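Local coordinates for protein cellulase CEL9M (PDB 1IA6) that probably hydrolyses internal beta-1,4-glucosidic linkages of cellulose and related beta-glucans as the family 9 catalytic module of a clostridial cellulase, at residues A216-Y221 / A264-Q269. Residues are numbered along the deposited sequence; the frame is centred on the assembly and turned at random. Where two conformers were deposited one is given.
Sequences AATWLY and ALRLAQ
Arg266 reaches across from helix 260-271 and lays its guanidinium flat on one face of the Trp219 indole. The two planes are only 7° apart, and CZ of Arg266 stands 3.5 Å from the centroid of the six-membered ring of Trp219, almost on the ring normal: a cation-pi stack rather than an edge contact. NH1 of Arg266 covers the fused part of the indole, 3.4 Å from Trp219 CD2, while CD of Arg266 packs 3.5 Å from Trp219 CZ2. A bend at chi3 (75°) and another at chi2 turn the arginine chain, bringing its flat end over the ring.

Thr218 meets the same group from the side. NH1 of Arg266 gives a weak hydrogen bond to Thr218 OG1 at 3.2 Å, the N-H pointing somewhat off line. That hydroxyl also bonds to Trp215 O one turn back, while NH2 of Arg266 is hydrogen-bonded to Thr222 OG1, so threonines of one helix hold two nitrogens of the buried guanidinium, which should limit its rotation over the indole. The other branch of Thr218 makes an apolar contact, CG2 lying 3.9 Å from Leu267 CD2.

The axes of the two short segments come within 9.8 Å of each other and cross at 39°, with Arg266 spanning the gap between them. Both helices belong to the (alpha/alpha)6 barrel characteristic of family 9 glycoside hydrolases. Trp215, Trp76 and Tyr79 crowd round the Trp219 ring, which also touches helix 152-169; Leu267 packs on Ala233 of helix 228-236, and Leu265 faces helix 306-323.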
loop_
_atom_site.group_PDB
_atom_site.type_symbol
_atom_site.label_atom_id
_atom_site.label_comp_id
_atom_site.label_asym_id
_atom_site.label_seq_id
_atom_site.Cartn_x
_atom_site.Cartn_y
_atom_site.Cartn_z
ATOM N N ALA A 216 4.210 -14.287 -0.296
ATOM C CA ALA A 216 3.070 -14.854 -1.010
ATOM C C ALA A 216 2.861 -16.314 -0.620
ATOM O O ALA A 216 1.728 -16.776 -0.491
ATOM C CB ALA A 216 3.286 -14.741 -2.518
ATOM N N ALA A 217 3.964 -17.030 -0.427
ATOM C CA ALA A 217 3.912 -18.437 -0.053
ATOM C C ALA A 217 3.272 -18.646 1.319
ATOM O O ALA A 217 2.510 -19.592 1.507
ATOM C CB ALA A 217 5.322 -19.034 -0.075
ATOM N N THR A 218 3.568 -17.769 2.278
ATOM C CA THR A 218 2.983 -17.932 3.606
ATOM C C THR A 218 1.464 -17.771 3.563
ATOM O O THR A 218 0.748 -18.437 4.309
ATOM C CB THR A 218 3.568 -16.939 4.650
ATOM O OG1 THR A 218 3.184 -15.599 4.327
ATOM C CG2 THR A 218 5.091 -17.044 4.694
ATOM N N TRP A 219 0.967 -16.900 2.691
ATOM C CA TRP A 219 -0.476 -16.710 2.594
ATOM C C TRP A 219 -1.147 -17.899 1.913
ATOM O O TRP A 219 -2.236 -18.311 2.307
ATOM C CB TRP A 219 -0.800 -15.401 1.866
ATOM C CG TRP A 219 -0.541 -14.223 2.748
ATOM C CD1 TRP A 219 0.436 -13.280 2.598
ATOM C CD2 TRP A 219 -1.209 -13.917 3.978
ATOM N NE1 TRP A 219 0.422 -12.411 3.663
ATOM C CE2 TRP A 219 -0.578 -12.780 4.526
ATOM C CE3 TRP A 219 -2.280 -14.500 4.675
ATOM C CZ2 TRP A 219 -0.979 -12.210 5.741
ATOM C CZ3 TRP A 219 -2.679 -13.935 5.885
ATOM C CH2 TRP A 219 -2.027 -12.800 6.405
ATOM N N LEU A 220 -0.497 -18.460 0.901
ATOM C CA LEU A 220 -1.069 -19.618 0.229
ATOM C C LEU A 220 -1.136 -20.776 1.219
ATOM O O LEU A 220 -2.029 -21.618 1.139
ATOM C CB LEU A 220 -0.244 -19.982 -1.010
ATOM C CG LEU A 220 -0.594 -19.087 -2.209
ATOM C CD1 LEU A 220 0.454 -19.214 -3.301
ATOM C CD2 LEU A 220 -1.973 -19.467 -2.728
ATOM N N TYR A 221 -0.200 -20.816 2.166
ATOM C CA TYR A 221 -0.225 -21.871 3.175
ATOM C C TYR A 221 -1.434 -21.661 4.086
ATOM O O TYR A 221 -2.185 -22.590 4.367
ATOM C CB TYR A 221 1.041 -21.858 4.033
ATOM C CG TYR A 221 0.952 -22.821 5.199
ATOM C CD1 TYR A 221 0.945 -24.201 4.990
ATOM C CD2 TYR A 221 0.821 -22.353 6.507
ATOM C CE1 TYR A 221 0.807 -25.094 6.059
ATOM C CE2 TYR A 221 0.682 -23.234 7.582
ATOM C CZ TYR A 221 0.676 -24.600 7.351
ATOM O OH TYR A 221 0.541 -25.470 8.410
ATOM N N ALA A 264 9.287 -12.496 7.423
ATOM C CA ALA A 264 9.906 -13.127 8.585
ATOM C C ALA A 264 8.900 -13.227 9.728
ATOM O O ALA A 264 8.881 -14.215 10.461
ATOM C CB ALA A 264 11.129 -12.335 9.032
ATOM N N LEU A 265 8.068 -12.204 9.889
ATOM C CA LEU A 265 7.064 -12.222 10.947
ATOM C C LEU A 265 6.124 -13.419 10.776
ATOM O O LEU A 265 5.859 -14.153 11.731
ATOM C CB LEU A 265 6.250 -10.924 10.940
ATOM C CG LEU A 265 5.076 -10.819 11.921
ATOM C CD1 LEU A 265 5.580 -10.884 13.354
ATOM C CD2 LEU A 265 4.341 -9.507 11.690
ATOM N N ARG A 266 5.629 -13.624 9.558
ATOM C CA ARG A 266 4.717 -14.734 9.303
ATOM C C ARG A 266 5.399 -16.094 9.433
ATOM O O ARG A 266 4.789 -17.055 9.912
ATOM C CB ARG A 266 4.074 -14.603 7.915
ATOM C CG ARG A 266 3.261 -13.327 7.734
ATOM C CD ARG A 266 1.989 -13.595 6.940
ATOM N NE ARG A 266 0.985 -14.281 7.751
ATOM C CZ ARG A 266 0.319 -15.366 7.366
ATOM N NH1 ARG A 266 0.545 -15.904 6.179
ATOM N NH2 ARG A 266 -0.579 -15.913 8.174
ATOM N N LEU A 267 6.657 -16.183 9.011
ATOM C CA LEU A 267 7.386 -17.443 9.109
ATOM C C LEU A 267 7.686 -17.803 10.564
ATOM O O LEU A 267 7.730 -18.982 10.921
ATOM C CB LEU A 267 8.682 -17.382 8.291
ATOM C CG LEU A 267 8.489 -17.611 6.788
ATOM C CD1 LEU A 267 9.827 -17.486 6.060
ATOM C CD2 LEU A 267 7.888 -18.995 6.560
ATOM N N ALA A 268 7.887 -16.791 11.403
ATOM C CA ALA A 268 8.147 -17.041 12.818
ATOM C C ALA A 268 6.888 -17.643 13.426
ATOM O O ALA A 268 6.948 -18.585 14.211
ATOM C CB ALA A 268 8.499 -15.737 13.534
ATOM N N GLN A 269 5.743 -17.093 13.035
ATOM C CA GLN A 269 4.442 -17.538 13.526
ATOM C C GLN A 269 4.101 -18.947 13.055
ATOM O O GLN A 269 3.606 -19.770 13.826
ATOM C CB GLN A 269 3.363 -16.563 13.049
ATOM C CG GLN A 269 1.966 -16.842 13.572
ATOM C CD GLN A 269 0.969 -15.790 13.123
ATOM O OE1 GLN A 269 1.346 -14.670 12.773
ATOM N NE2 GLN A 269 -0.311 -16.138 13.147
#